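Local coordinates for BIFUNCTIONAL PROTEIN Proline utilization A (PutA) (Corynebacterium freiburgense, PDB 5UX5), which probably converts proline to glutamate in two oxidation steps, pairing an FAD-dependent proline dehydrogenase with an NAD-dependent aldehyde dehydrogenase in one chain, at residues A[26-31]-A[356-361]; A[336-341]-A[367-372]; A[347-352]-A[371-376]. All coordinates share one frame; numbering follows the deposited sequence.

Interaction 1: A[26-31]-A[356-361]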
loop_
_atom_site.group_PDB
_atom_site.type_symbol
_atom_site.label_atom_id
_atom_site.label_comp_id
_atom_site.label_asym_id
_atom_site.label_seq_id
_atom_site.Cartn_x
_atom_site.Cartn_y
_atom_site.Cartn_z
ATOM N N ALA A 26 43.393 16.020 14.716
ATOM C CA ALA A 26 44.682 16.045 14.043
ATOM C C ALA A 26 44.838 14.829 13.148
ATOM O O ALA A 26 45.295 14.947 12.007
ATOM C CB ALA A 26 45.807 16.108 15.073
ATOM N N ARG A 27 44.368 13.670 13.613
ATOM C CA ARG A 27 44.525 12.445 12.839
ATOM C C ARG A 27 43.717 12.506 11.549
ATOM O O ARG A 27 44.187 12.077 10.484
ATOM C CB ARG A 27 44.098 11.243 13.672
ATOM C CG ARG A 27 44.320 9.942 12.951
ATOM C CD ARG A 27 45.776 9.601 12.910
ATOM N NE ARG A 27 46.213 9.247 14.252
ATOM C CZ ARG A 27 47.476 9.102 14.632
ATOM N NH1 ARG A 27 48.472 9.278 13.778
ATOM N NH2 ARG A 27 47.738 8.788 15.889
ATOM N N ALA A 28 42.488 13.004 11.637
ATOM C CA ALA A 28 41.660 13.134 10.451
ATOM C C ALA A 28 42.286 14.108 9.464
ATOM O O ALA A 28 42.310 13.857 8.253
ATOM C CB ALA A 28 40.265 13.599 10.854
ATOM N N ASN A 29 42.806 15.228 9.968
ATOM C CA ASN A 29 43.432 16.202 9.088
ATOM C C ASN A 29 44.660 15.614 8.426
ATOM O O ASN A 29 44.947 15.905 7.260
ATOM C CB ASN A 29 43.785 17.461 9.873
ATOM C CG ASN A 29 42.779 18.548 9.667
ATOM O OD1 ASN A 29 42.895 19.313 8.716
ATOM N ND2 ASN A 29 41.756 18.608 10.523
ATOM N N GLU A 30 45.392 14.776 9.155
ATOM C CA GLU A 30 46.591 14.162 8.603
ATOM C C GLU A 30 46.245 13.223 7.462
ATOM O O GLU A 30 46.935 13.200 6.439
ATOM C CB GLU A 30 47.344 13.429 9.701
ATOM C CG GLU A 30 48.516 12.644 9.212
ATOM C CD GLU A 30 49.087 11.766 10.303
ATOM O OE1 GLU A 30 50.151 11.152 10.080
ATOM O OE2 GLU A 30 48.467 11.693 11.386
ATOM N N TRP A 31 45.184 12.435 7.615
ATOM C CA TRP A 31 44.863 11.479 6.566
ATOM C C TRP A 31 44.309 12.178 5.333
ATOM O O TRP A 31 44.531 11.707 4.212
ATOM C CB TRP A 31 43.841 10.455 7.079
ATOM C CG TRP A 31 44.345 9.490 8.144
ATOM C CD1 TRP A 31 45.650 9.209 8.468
ATOM C CD2 TRP A 31 43.534 8.744 9.070
ATOM N NE1 TRP A 31 45.693 8.317 9.514
ATOM C CE2 TRP A 31 44.410 8.018 9.903
ATOM C CE3 TRP A 31 42.156 8.624 9.273
ATOM C CZ2 TRP A 31 43.944 7.171 10.916
ATOM C CZ3 TRP A 31 41.703 7.790 10.283
ATOM C CH2 TRP A 31 42.594 7.078 11.092
ATOM N N SER A 356 35.033 9.944 11.853
ATOM C CA SER A 356 34.501 8.701 12.400
ATOM C C SER A 356 35.559 7.613 12.430
ATOM O O SER A 356 35.646 6.849 13.397
ATOM C CB SER A 356 33.297 8.232 11.596
ATOM O OG SER A 356 32.306 9.221 11.616
ATOM N N VAL A 357 36.371 7.522 11.380
ATOM C CA VAL A 357 37.375 6.465 11.344
ATOM C C VAL A 357 38.502 6.780 12.310
ATOM O O VAL A 357 38.946 5.908 13.057
ATOM C CB VAL A 357 37.880 6.251 9.908
ATOM C CG1 VAL A 357 38.968 5.202 9.875
ATOM C CG2 VAL A 357 36.741 5.839 9.037
ATOM N N ALA A 358 38.964 8.035 12.334
ATOM C CA ALA A 358 40.025 8.410 13.270
ATOM C C ALA A 358 39.620 8.155 14.716
ATOM O O ALA A 358 40.476 7.840 15.550
ATOM C CB ALA A 358 40.413 9.877 13.077
ATOM N N SER A 359 38.328 8.280 15.029
ATOM C CA SER A 359 37.854 7.991 16.379
ATOM C C SER A 359 38.055 6.528 16.720
ATOM O O SER A 359 38.616 6.186 17.768
ATOM C CB SER A 359 36.375 8.336 16.508
ATOM O OG SER A 359 36.164 9.721 16.535
ATOM N N ALA A 360 37.571 5.644 15.856
ATOM C CA ALA A 360 37.753 4.224 16.107
ATOM C C ALA A 360 39.237 3.877 16.199
ATOM O O ALA A 360 39.647 3.091 17.064
ATOM C CB ALA A 360 37.050 3.420 15.016
ATOM N N TYR A 361 40.059 4.476 15.333
ATOM C CA TYR A 361 41.485 4.202 15.368
ATOM C C TYR A 361 42.053 4.548 16.734
ATOM O O TYR A 361 42.650 3.701 17.408
ATOM C CB TYR A 361 42.215 4.993 14.281
ATOM C CG TYR A 361 43.703 4.765 14.380
ATOM C CD1 TYR A 361 44.236 3.480 14.252
ATOM C CD2 TYR A 361 44.577 5.808 14.660
ATOM C CE1 TYR A 361 45.602 3.253 14.371
ATOM C CE2 TYR A 361 45.953 5.586 14.777
ATOM C CZ TYR A 361 46.455 4.307 14.637
ATOM O OH TYR A 361 47.812 4.083 14.754
#
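V357 turns its CG1 methyl to the far corner of the W31 indole, where it lies 3.8 Å from W31 CZ3. One residue on, A358 points straight at the other helix and offers its methyl as the small surface on which R27, A28 and W31 rest. Its CB touches W31 through CZ3 at 3.7 Å, R27 through CG at 3.9 Å and, more loosely, A28 at CB. The short alanine pair A28 and A358 marks where the segments run closest, their axes 8.8 Å apart and crossing at 122°. Y361, the next residue to take part, meets W31 first with its CB, at the edge of the indole and 3.8 Å from CH2. The two rings cross at a slant. Farther out, the CE2 edge of the Y361 ring stands over one face of the R27 guanidinium, 3.7 Å from NE, with the planes 85° apart. With CG anti to the backbone N (chi1 -176°), R27 lays that carbon over one face of the indole; bends farther along turn the guanidinium toward Y361. Helix 16-31 is thereby packed on helix 354-367 of the proline dehydrogenase barrel, while A388 and A392 of helix 383-393 also touch W31. Shape and apolar fit hold the buried middle, while salt bridges to E362 and, more weakly, E30 probably fix the R27 guanidinium at the margin.

Interaction 2: A[336-341]-A[367-372]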
loop_
_atom_site.group_PDB
_atom_site.type_symbol
_atom_site.label_atom_id
_atom_site.label_comp_id
_atom_site.label_asym_id
_atom_site.label_seq_id
_atom_site.Cartn_x
_atom_site.Cartn_y
_atom_site.Cartn_z
ATOM N N TYR A 336 31.101 1.856 22.801
ATOM C CA TYR A 336 30.662 0.768 23.662
ATOM C C TYR A 336 31.418 -0.521 23.353
ATOM O O TYR A 336 31.768 -1.283 24.266
ATOM C CB TYR A 336 29.156 0.579 23.480
ATOM C CG TYR A 336 28.504 -0.588 24.210
ATOM C CD1 TYR A 336 28.596 -1.893 23.732
ATOM C CD2 TYR A 336 27.718 -0.366 25.336
ATOM C CE1 TYR A 336 27.978 -2.945 24.395
ATOM C CE2 TYR A 336 27.088 -1.405 25.999
ATOM C CZ TYR A 336 27.223 -2.697 25.529
ATOM O OH TYR A 336 26.587 -3.722 26.205
ATOM N N ILE A 337 31.682 -0.777 22.072
ATOM C CA ILE A 337 32.027 -2.120 21.630
ATOM C C ILE A 337 33.543 -2.295 21.595
ATOM O O ILE A 337 34.047 -3.414 21.758
ATOM C CB ILE A 337 31.370 -2.410 20.259
ATOM C CG1 ILE A 337 31.174 -3.907 20.037
ATOM C CG2 ILE A 337 32.156 -1.806 19.128
ATOM C CD1 ILE A 337 30.272 -4.514 21.053
ATOM N N LEU A 338 34.283 -1.198 21.393
ATOM C CA LEU A 338 35.749 -1.234 21.349
ATOM C C LEU A 338 36.358 -1.148 22.755
ATOM O O LEU A 338 37.037 -0.189 23.125
ATOM C CB LEU A 338 36.283 -0.126 20.456
ATOM C CG LEU A 338 36.306 -0.463 18.980
ATOM C CD1 LEU A 338 36.921 0.692 18.239
ATOM C CD2 LEU A 338 37.084 -1.757 18.745
ATOM N N ARG A 339 36.164 -2.226 23.511
ATOM C CA ARG A 339 36.648 -2.403 24.870
ATOM C C ARG A 339 37.193 -3.810 25.007
ATOM O O ARG A 339 36.838 -4.701 24.227
ATOM C CB ARG A 339 35.544 -2.244 25.915
ATOM C CG ARG A 339 34.743 -1.080 25.685
ATOM C CD ARG A 339 33.845 -0.767 26.836
ATOM N NE ARG A 339 33.315 0.537 26.504
ATOM C CZ ARG A 339 32.892 1.421 27.371
ATOM N NH1 ARG A 339 32.920 1.152 28.663
ATOM N NH2 ARG A 339 32.440 2.575 26.922
ATOM N N PRO A 340 38.016 -4.054 26.027
ATOM C CA PRO A 340 38.405 -5.440 26.315
ATOM C C PRO A 340 37.237 -6.273 26.806
ATOM O O PRO A 340 37.188 -7.475 26.526
ATOM C CB PRO A 340 39.512 -5.289 27.372
ATOM C CG PRO A 340 40.007 -3.912 27.205
ATOM C CD PRO A 340 38.833 -3.080 26.758
ATOM N N GLU A 341 36.261 -5.655 27.473
ATOM C CA GLU A 341 35.072 -6.385 27.899
ATOM C C GLU A 341 34.430 -7.147 26.737
ATOM O O GLU A 341 33.862 -8.230 26.934
ATOM C CB GLU A 341 34.061 -5.413 28.527
ATOM C CG GLU A 341 32.755 -6.078 28.916
ATOM C CD GLU A 341 31.759 -5.153 29.598
ATOM O OE1 GLU A 341 30.671 -5.656 29.971
ATOM O OE2 GLU A 341 32.058 -3.945 29.769
ATOM N N ARG A 367 42.941 1.954 24.140
ATOM C CA ARG A 367 42.369 0.892 24.944
ATOM C C ARG A 367 43.017 -0.446 24.687
ATOM O O ARG A 367 42.639 -1.423 25.337
ATOM C CB ARG A 367 40.861 0.790 24.696
ATOM C CG ARG A 367 40.130 2.089 24.963
ATOM C CD ARG A 367 38.663 1.836 25.028
ATOM N NE ARG A 367 37.891 3.028 25.322
ATOM C CZ ARG A 367 36.617 3.165 24.967
ATOM N NH1 ARG A 367 36.007 2.191 24.302
ATOM N NH2 ARG A 367 35.952 4.272 25.252
ATOM N N GLY A 368 43.935 -0.522 23.725
ATOM C CA GLY A 368 44.629 -1.763 23.425
ATOM C C GLY A 368 43.783 -2.832 22.759
ATOM O O GLY A 368 44.016 -4.024 22.989
ATOM N N VAL A 369 42.804 -2.439 21.937
ATOM C CA VAL A 369 41.940 -3.401 21.255
ATOM C C VAL A 369 42.125 -3.330 19.735
ATOM O O VAL A 369 41.194 -3.626 18.976
ATOM C CB VAL A 369 40.466 -3.195 21.672
ATOM C CG1 VAL A 369 40.328 -3.359 23.179
ATOM C CG2 VAL A 369 39.911 -1.818 21.216
ATOM N N GLU A 370 43.348 -2.998 19.285
ATOM C CA GLU A 370 43.641 -2.862 17.853
ATOM C C GLU A 370 43.293 -4.114 17.050
ATOM O O GLU A 370 42.994 -4.020 15.853
ATOM C CB GLU A 370 45.118 -2.530 17.630
ATOM C CG GLU A 370 45.593 -1.193 18.185
ATOM C CD GLU A 370 46.260 -1.301 19.551
ATOM O OE1 GLU A 370 47.089 -0.417 19.853
ATOM O OE2 GLU A 370 45.983 -2.270 20.299
ATOM N N THR A 371 43.342 -5.284 17.668
ATOM C CA THR A 371 43.015 -6.515 16.967
ATOM C C THR A 371 41.514 -6.773 16.863
ATOM O O THR A 371 41.095 -7.848 16.413
ATOM C CB THR A 371 43.708 -7.694 17.649
ATOM O OG1 THR A 371 43.265 -7.783 19.011
ATOM C CG2 THR A 371 45.222 -7.511 17.568
ATOM N N GLN A 372 40.685 -5.827 17.269
ATOM C CA GLN A 372 39.263 -5.919 17.005
ATOM C C GLN A 372 38.799 -4.914 15.968
ATOM O O GLN A 372 37.603 -4.858 15.684
ATOM C CB GLN A 372 38.456 -5.724 18.294
ATOM C CG GLN A 372 38.145 -7.013 19.024
ATOM C CD GLN A 372 39.324 -7.514 19.805
ATOM O OE1 GLN A 372 39.888 -6.779 20.617
ATOM N NE2 GLN A 372 39.738 -8.752 19.536
#
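R339 and V369 bring the two backbones together, with CA atoms 6.5 Å apart, just where each chain has come off a helix: L338 leaves helix 323-337 as the centre of an inverse gamma turn, and G368 closes helix 354-367 with positive phi in a Schellman motif. The polar link between the turns comes from R367, whose chain runs extended from CG to NE and delivers NH1 to the carbonyl of L338. The bond from NH1 to L338 O is 2.8 Å long and fairly straight, 160° at the hydrogen. The oxygen lies in the guanidinium plane, but the donor stands well above the carbonyl plane, 55° out of it, and so uses no lone pair. R339 reaches the same place from the other segment, its NE 3.9 Å from R367 NH1 and the two guanidinium planes steeply inclined. The closeness of the two arginines is probably offset by D335, whose OD1 forms salt bridges with NH2 of both; D16 takes NE of R367. Both turns are helix-to-strand connections of the TIM-type barrel, leading into the adjacent parallel strands 345-350 and 373-378 at their N-terminal ends, the end of the barrel remote from the FAD. Between the turns, V369 fills the apolar middle with its two methyls divided. CG1 rests on the backbone carbonyl carbon of R339, 3.7 Å from that C atom, and beside P340, whose CD is 3.9 Å from it. CG2 faces the other way along the turn and meets L338 CD2 at 3.8 Å. The same leucine methyl extends to Q372 CB at 4.2 Å, while L338 also packs on V347 of the strand that follows.

Interaction 3: A[347-352]-A[371-376]. With FAD (flavin-adenine dinucleotide), chain E.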
loop_
_atom_site.group_PDB
_atom_site.type_symbol
_atom_site.label_atom_id
_atom_site.label_comp_id
_atom_site.label_asym_id
_atom_site.label_seq_id
_atom_site.Cartn_x
_atom_site.Cartn_y
_atom_site.Cartn_z
ATOM N N VAL A 347 35.002 -5.581 15.086
ATOM C CA VAL A 347 34.263 -4.423 14.593
ATOM C C VAL A 347 34.812 -3.974 13.250
ATOM O O VAL A 347 35.987 -3.601 13.146
ATOM C CB VAL A 347 34.335 -3.247 15.573
ATOM C CG1 VAL A 347 33.385 -2.203 15.162
ATOM C CG2 VAL A 347 34.035 -3.713 16.954
ATOM N N GLY A 348 33.943 -3.918 12.247
ATOM C CA GLY A 348 34.278 -3.216 11.026
ATOM C C GLY A 348 33.612 -1.845 11.002
ATOM O O GLY A 348 32.381 -1.753 10.923
ATOM N N ILE A 349 34.405 -0.779 11.104
ATOM C CA ILE A 349 33.894 0.576 10.919
ATOM C C ILE A 349 33.803 0.826 9.418
ATOM O O ILE A 349 34.815 0.818 8.710
ATOM C CB ILE A 349 34.783 1.628 11.614
ATOM C CG1 ILE A 349 34.306 1.965 13.032
ATOM C CG2 ILE A 349 34.792 2.922 10.847
ATOM C CD1 ILE A 349 34.502 0.902 14.017
ATOM N N ALA A 350 32.589 1.038 8.926
ATOM C CA ALA A 350 32.334 1.217 7.499
ATOM C C ALA A 350 31.940 2.674 7.294
ATOM O O ALA A 350 30.767 3.035 7.407
ATOM C CB ALA A 350 31.247 0.266 6.984
ATOM N N SER A 351 32.935 3.519 7.026
ATOM C CA SER A 351 32.683 4.937 6.830
ATOM C C SER A 351 33.823 5.549 6.028
ATOM O O SER A 351 34.985 5.165 6.199
ATOM C CB SER A 351 32.531 5.670 8.167
ATOM O OG SER A 351 32.322 7.059 7.948
ATOM N N HIS A 352 33.485 6.490 5.143
ATOM C CA HIS A 352 34.486 7.340 4.501
ATOM C C HIS A 352 34.662 8.664 5.225
ATOM O O HIS A 352 35.458 9.504 4.786
ATOM C CB HIS A 352 34.136 7.593 3.035
ATOM C CG HIS A 352 34.505 6.464 2.134
ATOM N ND1 HIS A 352 35.806 6.219 1.749
ATOM C CD2 HIS A 352 33.748 5.516 1.532
ATOM C CE1 HIS A 352 35.836 5.161 0.957
ATOM N NE2 HIS A 352 34.601 4.718 0.809
ATOM N N THR A 371 43.342 -5.284 17.668
ATOM C CA THR A 371 43.015 -6.515 16.967
ATOM C C THR A 371 41.514 -6.773 16.863
ATOM O O THR A 371 41.095 -7.848 16.413
ATOM C CB THR A 371 43.708 -7.694 17.649
ATOM O OG1 THR A 371 43.265 -7.783 19.011
ATOM C CG2 THR A 371 45.222 -7.511 17.568
ATOM N N GLN A 372 40.685 -5.827 17.269
ATOM C CA GLN A 372 39.263 -5.919 17.005
ATOM C C GLN A 372 38.799 -4.914 15.968
ATOM O O GLN A 372 37.603 -4.858 15.684
ATOM C CB GLN A 372 38.456 -5.724 18.294
ATOM C CG GLN A 372 38.145 -7.013 19.024
ATOM C CD GLN A 372 39.324 -7.514 19.805
ATOM O OE1 GLN A 372 39.888 -6.779 20.617
ATOM N NE2 GLN A 372 39.738 -8.752 19.536
ATOM N N LEU A 373 39.699 -4.120 15.396
ATOM C CA LEU A 373 39.309 -3.029 14.520
ATOM C C LEU A 373 39.777 -3.312 13.106
ATOM O O LEU A 373 40.981 -3.280 12.828
ATOM C CB LEU A 373 39.877 -1.702 15.013
ATOM C CG LEU A 373 39.540 -0.452 14.209
ATOM C CD1 LEU A 373 38.053 -0.160 14.287
ATOM C CD2 LEU A 373 40.340 0.716 14.717
ATOM N N ASP A 374 38.817 -3.536 12.219
ATOM C CA ASP A 374 39.009 -3.458 10.786
ATOM C C ASP A 374 38.266 -2.214 10.325
ATOM O O ASP A 374 37.314 -1.795 10.975
ATOM C CB ASP A 374 38.454 -4.702 10.078
ATOM C CG ASP A 374 39.075 -6.005 10.587
ATOM O OD1 ASP A 374 40.245 -5.986 11.022
ATOM O OD2 ASP A 374 38.393 -7.056 10.547
ATOM N N VAL A 375 38.718 -1.603 9.233
ATOM C CA VAL A 375 38.021 -0.481 8.595
ATOM C C VAL A 375 37.543 -0.930 7.224
ATOM O O VAL A 375 38.331 -1.452 6.425
ATOM C CB VAL A 375 38.919 0.761 8.462
ATOM C CG1 VAL A 375 38.245 1.792 7.559
ATOM C CG2 VAL A 375 39.254 1.351 9.829
ATOM N N GLU A 376 36.263 -0.727 6.939
ATOM C CA GLU A 376 35.687 -1.155 5.673
ATOM C C GLU A 376 35.303 0.074 4.854
ATOM O O GLU A 376 34.668 0.989 5.378
ATOM C CB GLU A 376 34.502 -2.095 5.921
ATOM C CG GLU A 376 34.832 -3.242 6.930
ATOM C CD GLU A 376 33.793 -4.362 6.926
ATOM O OE1 GLU A 376 33.959 -5.364 7.675
ATOM O OE2 GLU A 376 32.804 -4.231 6.170
HETATM P PA FAD E . 28.636 10.680 6.088
HETATM O O1A FAD E . 28.423 11.947 5.190
HETATM O O2A FAD E . 29.294 10.826 7.379
HETATM O O5B FAD E . 27.436 9.929 6.527
HETATM C C5B FAD E . 26.277 9.920 5.715
HETATM C C4B FAD E . 25.189 9.147 6.436
HETATM O O4B FAD E . 24.557 9.946 7.394
HETATM C C3B FAD E . 24.101 8.671 5.528
HETATM O O3B FAD E . 24.371 7.514 4.818
HETATM C C2B FAD E . 22.962 8.499 6.466
HETATM O O2B FAD E . 22.931 7.228 7.004
HETATM C C1B FAD E . 23.195 9.590 7.471
HETATM N N9A FAD E . 22.365 10.763 7.239
HETATM C C8A FAD E . 22.615 11.788 6.337
HETATM N N7A FAD E . 21.613 12.687 6.386
HETATM C C5A FAD E . 20.660 12.319 7.330
HETATM C C6A FAD E . 19.455 12.878 7.797
HETATM N N6A FAD E . 18.892 14.118 7.287
HETATM N N1A FAD E . 18.773 12.233 8.756
HETATM C C2A FAD E . 19.236 11.047 9.264
HETATM N N3A FAD E . 20.404 10.478 8.829
HETATM C C4A FAD E . 21.131 11.077 7.879
HETATM N N1 FAD E . 24.633 0.739 4.299
HETATM C C2 FAD E . 23.590 -0.133 4.778
HETATM O O2 FAD E . 22.369 0.415 5.090
HETATM N N3 FAD E . 23.818 -1.513 4.850
HETATM C C4 FAD E . 25.053 -2.070 4.514
HETATM O O4 FAD E . 25.258 -3.436 4.608
HETATM C C4X FAD E . 26.196 -1.163 4.170
HETATM N N5 FAD E . 27.492 -1.632 3.990
HETATM C C5X FAD E . 28.545 -0.748 3.718
HETATM C C6 FAD E . 29.860 -1.216 3.530
HETATM C C7 FAD E . 30.877 -0.310 3.255
HETATM C C7M FAD E . 32.286 -0.779 3.040
HETATM C C8 FAD E . 30.624 1.037 3.183
HETATM C C8M FAD E . 31.724 2.005 2.890
HETATM C C9 FAD E . 29.331 1.505 3.366
HETATM C C9A FAD E . 28.305 0.618 3.632
HETATM N N10 FAD E . 26.993 1.140 3.831
HETATM C C10 FAD E . 25.923 0.261 4.101
HETATM C "C1'" FAD E . 26.749 2.587 3.688
HETATM C "C2'" FAD E . 26.701 3.401 4.953
HETATM O "O2'" FAD E . 25.571 3.043 5.665
HETATM C "C3'" FAD E . 26.702 4.889 4.542
HETATM O "O3'" FAD E . 25.549 5.133 3.833
HETATM C "C4'" FAD E . 27.874 5.403 3.697
HETATM O "O4'" FAD E . 29.036 4.674 3.865
HETATM C "C5'" FAD E . 28.126 6.921 3.845
HETATM O "O5'" FAD E . 28.160 7.422 5.176
HETATM P P FAD E . 29.484 8.022 5.894
HETATM O O1P FAD E . 29.854 7.482 7.327
HETATM O O2P FAD E . 30.502 7.819 4.705
HETATM O O3P FAD E . 29.527 9.612 5.583
#
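E376 sets its CG anti to its own carbonyl carbon (chi1 -49°) and then runs extended, which carries the carboxylate back along the neighbouring strand until OE1 lies 4.0 Å from G348 CA. On the other strand, S351 has OG anti to the backbone N (chi1 178°), and this turns the hydroxyl onto the FAD pyrophosphate, 2.6 Å from O1P. The backbones between these groups are zipped in parallel by bonds that alternate in direction. V347 N gives to Q372 O at 2.8 Å, and D374 N answers to V347 O at 3.0 Å. One step on, I349 N reaches D374 O at 3.1 Å, and E376 N follows with I349 O at 2.8 Å; beyond it S351 N makes only a weak, long bond to E376 O. L373 and I349 meet through their CD1 methyls at 3.7 Å, on the face turned to helix 354-367, where V357 and A360 cover I349. On the opposite face, with G348 and A350, lie the acidic side chains of D374 and E376. D374 bridges to R346 and K294, and salt bridges with K294 and R296, together with a hydrogen bond to Y185, hold the E376 carboxylate in place. Where the strands end, H352 N makes a second bond to the phosphate, to O2P at 3.3 Å, while A350 CB and the E376 backbone lie against the dimethylbenzene end of the flavin. Two adjacent strands joined by helix 354-367 form a classic beta-alpha-beta crossover, and the cofactor sits at their C-terminal ends, where TIM-type barrels place their active sites.

Overall arrangement
Followed from the N terminus, helix 16-31 comes first, and interaction 1 closes a loop of more than three hundred residues when helix 354-367 comes back to it. Interaction 2 then closes a short loop between the ends of two successive barrel helices, and interaction 3 a still shorter one between the strands that follow them. The second segments of these two overlap at T371 and Q372, just before strand 373-378, and interaction 1 crosses both, because residues 356-361 fall between their segments. The centres lie about 12 to 17 Å apart. A360 touches L338, I349 and L373, so the N-terminal helix, the helix-to-strand turns and the FAD-bearing strands meet around one barrel helix.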